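Local coordinates for protein probable peptidyl-prolyl cis-trans isomerase (Mimivirus, PDB 2OSE) that is a homotrimeric, virion-associated cyclophilin, named a structural PPIase-like protein, that probably has peptidyl-prolyl cis-trans isomerase activity and binds cyclosporin A, as its family does, at residues A[35-47]-A[107-121]. Numbering follows the deposited sequence.
Sequences LFRDAFPAGVENF and YCDEPIPPVFGDYFY
Tyr121 stacks its ring face to face on that of Phe36, centroids 4.1 Å apart and planes 23° from parallel, with Phe36 CD2 over the centre of the tyrosine ring. At the rim of the same ring the phenol turns to Asp38: Tyr121 OH donates to the syn lone pair of Asp38 OD1 at 2.8 Å, and carboxylate and ring lie nearly coplanar. Asp38 reaches this place with CG between its backbone N and carbonyl carbon (chi1 64°). Stack and bond together restrict the tilt and rotation of the tyrosine ring, while Ala39 CB packs obliquely on it. Beside them Gly117 N gives a nearly straight bond to Ala39 O (3.0 Å), arriving well above the carbonyl plane; a water also donates to Ala39 O and to Tyr119 O. Phe40, at the N-cap position of helix 41-52, swings CG away from its backbone N, and its ring receives the edge of Phe116 in a T-shaped pair, planes at 73°. Gly43 N lies over the opposite face of the Phe40 ring, toward the rim. Ile112 makes the next contact with two branches: CG2 touches Ala42 CB at 3.5 Å and also Phe40 CZ, whereas CD1 lies against Asn46, whose OD1 is held by the backbone N of Val106. Farther along, Tyr107 OH donates in the carbonyl plane to Ala42 O (2.7 Å), which also accepts the helical bond from Asn46 N. The long loop between strands 89-92 and 128-135 is thus fastened along the start of helix 41-52 and the turn leading into it from strand 26-35. Beneath, Phe40 reaches Leu131 of strand 128-135 and Ile170 of strand 168-175, and Tyr121 touches Val169, so that the helix start and the loop both pack on strands of the cyclophilin beta-barrel.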
loop_
_atom_site.group_PDB
_atom_site.type_symbol
_atom_site.label_atom_id
_atom_site.label_comp_id
_atom_site.label_asym_id
_atom_site.label_seq_id
_atom_site.Cartn_x
_atom_site.Cartn_y
_atom_site.Cartn_z
ATOM N N LEU A 35 -25.026 -12.891 -15.649
ATOM C CA LEU A 35 -25.523 -12.205 -14.467
ATOM C C LEU A 35 -26.919 -12.694 -14.089
ATOM O O LEU A 35 -27.659 -13.251 -14.927
ATOM C CB LEU A 35 -25.513 -10.680 -14.671
ATOM C CG LEU A 35 -24.042 -10.229 -14.784
ATOM C CD1 LEU A 35 -23.766 -9.784 -16.223
ATOM C CD2 LEU A 35 -23.725 -9.152 -13.850
ATOM N N PHE A 36 -27.262 -12.504 -12.820
ATOM C CA PHE A 36 -28.537 -12.986 -12.284
ATOM C C PHE A 36 -29.277 -11.722 -11.865
ATOM O O PHE A 36 -29.118 -11.264 -10.748
ATOM C CB PHE A 36 -28.358 -13.922 -11.078
ATOM C CG PHE A 36 -27.239 -14.968 -11.215
ATOM C CD1 PHE A 36 -27.114 -15.770 -12.357
ATOM C CD2 PHE A 36 -26.346 -15.166 -10.176
ATOM C CE1 PHE A 36 -26.105 -16.722 -12.449
ATOM C CE2 PHE A 36 -25.351 -16.112 -10.246
ATOM C CZ PHE A 36 -25.214 -16.889 -11.389
ATOM N N ARG A 37 -30.031 -11.124 -12.780
ATOM C CA ARG A 37 -30.667 -9.841 -12.502
ATOM C C ARG A 37 -31.589 -9.971 -11.291
ATOM O O ARG A 37 -31.696 -9.007 -10.539
ATOM C CB ARG A 37 -31.432 -9.312 -13.716
ATOM C CG ARG A 37 -31.842 -7.838 -13.612
ATOM C CD ARG A 37 -32.868 -7.482 -14.697
ATOM N NE ARG A 37 -33.095 -6.038 -14.765
ATOM C CZ ARG A 37 -34.117 -5.404 -14.183
ATOM N NH1 ARG A 37 -34.997 -6.089 -13.484
ATOM N NH2 ARG A 37 -34.241 -4.080 -14.283
ATOM N N ASP A 38 -32.194 -11.162 -11.086
ATOM C CA ASP A 38 -33.061 -11.451 -9.898
ATOM C C ASP A 38 -32.341 -11.502 -8.541
ATOM O O ASP A 38 -32.971 -11.649 -7.493
ATOM C CB ASP A 38 -33.955 -12.714 -10.063
ATOM C CG ASP A 38 -33.174 -14.041 -10.197
ATOM O OD1 ASP A 38 -32.104 -14.273 -9.581
ATOM O OD2 ASP A 38 -33.695 -14.924 -10.920
ATOM N N ALA A 39 -31.025 -11.390 -8.560
ATOM C CA ALA A 39 -30.262 -11.338 -7.330
ATOM C C ALA A 39 -30.320 -9.924 -6.750
ATOM O O ALA A 39 -30.346 -9.754 -5.529
ATOM C CB ALA A 39 -28.799 -11.761 -7.598
ATOM N N PHE A 40 -30.326 -8.922 -7.625
ATOM C CA PHE A 40 -30.032 -7.541 -7.256
ATOM C C PHE A 40 -30.204 -6.681 -8.481
ATOM O O PHE A 40 -29.199 -6.296 -9.112
ATOM C CB PHE A 40 -28.555 -7.440 -6.789
ATOM C CG PHE A 40 -28.169 -6.139 -6.142
ATOM C CD1 PHE A 40 -29.047 -5.050 -6.081
ATOM C CD2 PHE A 40 -26.867 -6.002 -5.591
ATOM C CE1 PHE A 40 -28.659 -3.846 -5.491
ATOM C CE2 PHE A 40 -26.466 -4.809 -4.991
ATOM C CZ PHE A 40 -27.360 -3.725 -4.927
ATOM N N PRO A 41 -31.459 -6.344 -8.847
ATOM C CA PRO A 41 -31.665 -5.589 -10.069
ATOM C C PRO A 41 -30.833 -4.335 -10.318
ATOM O O PRO A 41 -30.274 -4.170 -11.411
ATOM C CB PRO A 41 -33.172 -5.264 -10.018
ATOM C CG PRO A 41 -33.753 -6.418 -9.335
ATOM C CD PRO A 41 -32.757 -6.711 -8.223
ATOM N N ALA A 42 -30.756 -3.427 -9.346
ATOM C CA ALA A 42 -30.034 -2.171 -9.579
ATOM C C ALA A 42 -28.509 -2.379 -9.689
ATOM O O ALA A 42 -27.845 -1.664 -10.406
ATOM C CB ALA A 42 -30.339 -1.143 -8.432
ATOM N N GLY A 43 -27.980 -3.337 -8.945
ATOM C CA GLY A 43 -26.532 -3.613 -8.964
ATOM C C GLY A 43 -26.099 -4.331 -10.233
ATOM O O GLY A 43 -25.030 -4.057 -10.765
ATOM N N VAL A 44 -26.935 -5.249 -10.698
ATOM C CA VAL A 44 -26.782 -5.919 -12.016
ATOM C C VAL A 44 -26.855 -4.931 -13.183
ATOM O O VAL A 44 -25.991 -4.945 -14.084
ATOM C CB VAL A 44 -27.800 -7.072 -12.162
ATOM C CG1 VAL A 44 -27.849 -7.609 -13.630
ATOM C CG2 VAL A 44 -27.422 -8.168 -11.210
ATOM N N GLU A 45 -27.869 -4.060 -13.181
ATOM C CA GLU A 45 -27.968 -3.067 -14.253
ATOM C C GLU A 45 -26.791 -2.102 -14.291
ATOM O O GLU A 45 -26.292 -1.777 -15.364
ATOM C CB GLU A 45 -29.337 -2.321 -14.251
ATOM C CG GLU A 45 -30.527 -3.221 -14.584
ATOM C CD GLU A 45 -30.497 -3.862 -15.998
ATOM O OE1 GLU A 45 -29.904 -3.304 -16.950
ATOM O OE2 GLU A 45 -31.099 -4.946 -16.144
ATOM N N ASN A 46 -26.312 -1.678 -13.119
ATOM C CA ASN A 46 -25.134 -0.828 -13.090
ATOM C C ASN A 46 -23.927 -1.576 -13.670
ATOM O O ASN A 46 -23.208 -1.032 -14.477
ATOM C CB ASN A 46 -24.835 -0.374 -11.652
ATOM C CG ASN A 46 -23.652 0.586 -11.565
ATOM O OD1 ASN A 46 -23.592 1.597 -12.284
ATOM N ND2 ASN A 46 -22.704 0.282 -10.659
ATOM N N PHE A 47 -23.733 -2.828 -13.265
ATOM C CA PHE A 47 -22.636 -3.634 -13.814
ATOM C C PHE A 47 -22.740 -3.747 -15.332
ATOM O O PHE A 47 -21.788 -3.424 -16.047
ATOM C CB PHE A 47 -22.582 -5.025 -13.177
ATOM C CG PHE A 47 -21.343 -5.812 -13.561
ATOM C CD1 PHE A 47 -20.177 -5.722 -12.791
ATOM C CD2 PHE A 47 -21.339 -6.639 -14.698
ATOM C CE1 PHE A 47 -19.016 -6.422 -13.146
ATOM C CE2 PHE A 47 -20.177 -7.352 -15.066
ATOM C CZ PHE A 47 -19.023 -7.255 -14.284
ATOM N N TYR A 107 -26.229 5.840 -12.251
ATOM C CA TYR A 107 -27.394 6.566 -11.759
ATOM C C TYR A 107 -27.040 7.978 -11.272
ATOM O O TYR A 107 -27.301 8.314 -10.119
ATOM C CB TYR A 107 -28.028 5.759 -10.632
ATOM C CG TYR A 107 -28.246 4.297 -10.986
ATOM C CD1 TYR A 107 -29.170 3.929 -11.972
ATOM C CD2 TYR A 107 -27.541 3.284 -10.326
ATOM C CE1 TYR A 107 -29.387 2.581 -12.293
ATOM C CE2 TYR A 107 -27.763 1.926 -10.627
ATOM C CZ TYR A 107 -28.681 1.591 -11.621
ATOM O OH TYR A 107 -28.885 0.277 -11.949
ATOM N N CYS A 108 -26.450 8.796 -12.149
ATOM C CA CYS A 108 -25.838 10.088 -11.753
ATOM C C CYS A 108 -24.876 9.934 -10.563
ATOM O O CYS A 108 -24.777 10.825 -9.690
ATOM C CB CYS A 108 -26.906 11.140 -11.433
ATOM S SG CYS A 108 -28.117 11.344 -12.746
ATOM N N ASP A 109 -24.182 8.792 -10.528
ATOM C CA ASP A 109 -23.242 8.460 -9.460
ATOM C C ASP A 109 -23.871 8.382 -8.081
ATOM O O ASP A 109 -23.167 8.447 -7.062
ATOM C CB ASP A 109 -22.045 9.412 -9.474
ATOM C CG ASP A 109 -21.136 9.166 -10.650
ATOM O OD1 ASP A 109 -20.455 8.106 -10.669
ATOM O OD2 ASP A 109 -21.127 10.015 -11.569
ATOM N N GLU A 110 -25.193 8.223 -8.050
ATOM C CA GLU A 110 -25.894 7.931 -6.807
ATOM C C GLU A 110 -25.474 6.558 -6.291
ATOM O O GLU A 110 -25.319 5.614 -7.085
ATOM C CB GLU A 110 -27.413 7.910 -7.005
ATOM C CG GLU A 110 -28.083 9.238 -7.300
ATOM C CD GLU A 110 -29.599 9.070 -7.463
ATOM O OE1 GLU A 110 -30.083 9.242 -8.601
ATOM O OE2 GLU A 110 -30.303 8.738 -6.466
ATOM N N PRO A 111 -25.301 6.439 -4.960
ATOM C CA PRO A 111 -25.132 5.149 -4.311
ATOM C C PRO A 111 -26.267 4.201 -4.680
ATOM O O PRO A 111 -27.413 4.651 -4.870
ATOM C CB PRO A 111 -25.247 5.483 -2.819
ATOM C CG PRO A 111 -24.897 6.918 -2.689
ATOM C CD PRO A 111 -25.234 7.570 -4.009
ATOM N N ILE A 112 -25.967 2.905 -4.755
ATOM C CA ILE A 112 -27.002 1.900 -4.997
ATOM C C ILE A 112 -27.418 1.245 -3.694
ATOM O O ILE A 112 -26.605 0.619 -3.044
ATOM C CB ILE A 112 -26.541 0.779 -6.015
ATOM C CG1 ILE A 112 -26.042 1.411 -7.306
ATOM C CG2 ILE A 112 -27.684 -0.211 -6.281
ATOM C CD1 ILE A 112 -25.137 0.504 -8.145
ATOM N N PRO A 113 -28.714 1.376 -3.315
ATOM C CA PRO A 113 -29.237 0.770 -2.092
ATOM C C PRO A 113 -29.254 -0.737 -2.132
ATOM O O PRO A 113 -29.342 -1.311 -3.218
ATOM C CB PRO A 113 -30.679 1.303 -2.021
ATOM C CG PRO A 113 -30.640 2.550 -2.805
ATOM C CD PRO A 113 -29.745 2.198 -3.975
ATOM N N PRO A 114 -29.206 -1.379 -0.951
ATOM C CA PRO A 114 -29.226 -2.822 -0.911
ATOM C C PRO A 114 -30.646 -3.371 -1.109
ATOM O O PRO A 114 -31.166 -4.082 -0.257
ATOM C CB PRO A 114 -28.657 -3.159 0.483
ATOM C CG PRO A 114 -28.815 -1.901 1.317
ATOM C CD PRO A 114 -29.169 -0.768 0.404
ATOM N N VAL A 115 -31.251 -3.047 -2.244
ATOM C CA VAL A 115 -32.561 -3.614 -2.563
ATOM C C VAL A 115 -32.365 -4.843 -3.428
ATOM O O VAL A 115 -32.206 -4.718 -4.634
ATOM C CB VAL A 115 -33.486 -2.611 -3.305
ATOM C CG1 VAL A 115 -34.876 -3.228 -3.478
ATOM C CG2 VAL A 115 -33.596 -1.302 -2.557
ATOM N N PHE A 116 -32.378 -6.012 -2.804
ATOM C CA PHE A 116 -32.090 -7.269 -3.496
ATOM C C PHE A 116 -33.335 -7.911 -4.080
ATOM O O PHE A 116 -34.474 -7.591 -3.694
ATOM C CB PHE A 116 -31.368 -8.275 -2.590
ATOM C CG PHE A 116 -30.072 -7.760 -2.021
ATOM C CD1 PHE A 116 -29.291 -6.855 -2.733
ATOM C CD2 PHE A 116 -29.635 -8.181 -0.772
ATOM C CE1 PHE A 116 -28.095 -6.371 -2.212
ATOM C CE2 PHE A 116 -28.444 -7.695 -0.244
ATOM C CZ PHE A 116 -27.669 -6.790 -0.978
ATOM N N GLY A 117 -33.114 -8.825 -5.016
ATOM C CA GLY A 117 -34.218 -9.444 -5.700
ATOM C C GLY A 117 -34.718 -10.610 -4.900
ATOM O O GLY A 117 -34.413 -10.752 -3.702
ATOM N N ASP A 118 -35.463 -11.463 -5.596
ATOM C CA ASP A 118 -36.173 -12.583 -5.000
ATOM C C ASP A 118 -35.276 -13.751 -4.599
ATOM O O ASP A 118 -35.673 -14.566 -3.751
ATOM C CB ASP A 118 -37.302 -13.067 -5.942
ATOM C CG ASP A 118 -37.068 -12.704 -7.426
ATOM O OD1 ASP A 118 -37.911 -13.104 -8.278
ATOM O OD2 ASP A 118 -36.075 -12.004 -7.761
ATOM N N TYR A 119 -34.080 -13.841 -5.203
ATOM C CA TYR A 119 -33.175 -14.961 -4.925
ATOM C C TYR A 119 -31.813 -14.545 -4.385
ATOM O O TYR A 119 -31.361 -13.414 -4.599
ATOM C CB TYR A 119 -32.969 -15.834 -6.170
ATOM C CG TYR A 119 -34.223 -16.527 -6.634
ATOM C CD1 TYR A 119 -34.518 -17.825 -6.211
ATOM C CD2 TYR A 119 -35.123 -15.884 -7.498
ATOM C CE1 TYR A 119 -35.683 -18.475 -6.637
ATOM C CE2 TYR A 119 -36.288 -16.528 -7.931
ATOM C CZ TYR A 119 -36.552 -17.819 -7.496
ATOM O OH TYR A 119 -37.701 -18.464 -7.919
ATOM N N PHE A 120 -31.195 -15.494 -3.689
ATOM C CA PHE A 120 -29.870 -15.379 -3.145
ATOM C C PHE A 120 -29.022 -16.509 -3.723
ATOM O O PHE A 120 -29.494 -17.641 -3.839
ATOM C CB PHE A 120 -29.972 -15.476 -1.623
ATOM C CG PHE A 120 -28.693 -15.839 -0.933
ATOM C CD1 PHE A 120 -27.770 -14.866 -0.614
ATOM C CD2 PHE A 120 -28.443 -17.150 -0.567
ATOM C CE1 PHE A 120 -26.590 -15.201 0.037
ATOM C CE2 PHE A 120 -27.267 -17.500 0.083
ATOM C CZ PHE A 120 -26.347 -16.527 0.385
ATOM N N TYR A 121 -27.777 -16.190 -4.081
ATOM C CA TYR A 121 -26.813 -17.177 -4.586
ATOM C C TYR A 121 -25.668 -17.322 -3.589
ATOM O O TYR A 121 -25.030 -16.336 -3.234
ATOM C CB TYR A 121 -26.287 -16.785 -5.989
ATOM C CG TYR A 121 -27.394 -16.723 -7.010
ATOM C CD1 TYR A 121 -27.660 -17.806 -7.858
ATOM C CD2 TYR A 121 -28.224 -15.615 -7.094
ATOM C CE1 TYR A 121 -28.727 -17.763 -8.769
ATOM C CE2 TYR A 121 -29.293 -15.569 -8.001
ATOM C CZ TYR A 121 -29.525 -16.651 -8.829
ATOM O OH TYR A 121 -30.568 -16.581 -9.715
HETATM O O HOH W 1 -29.516 -11.556 -3.784
HETATM O O HOH W 2 -32.141 -3.105 -6.872
#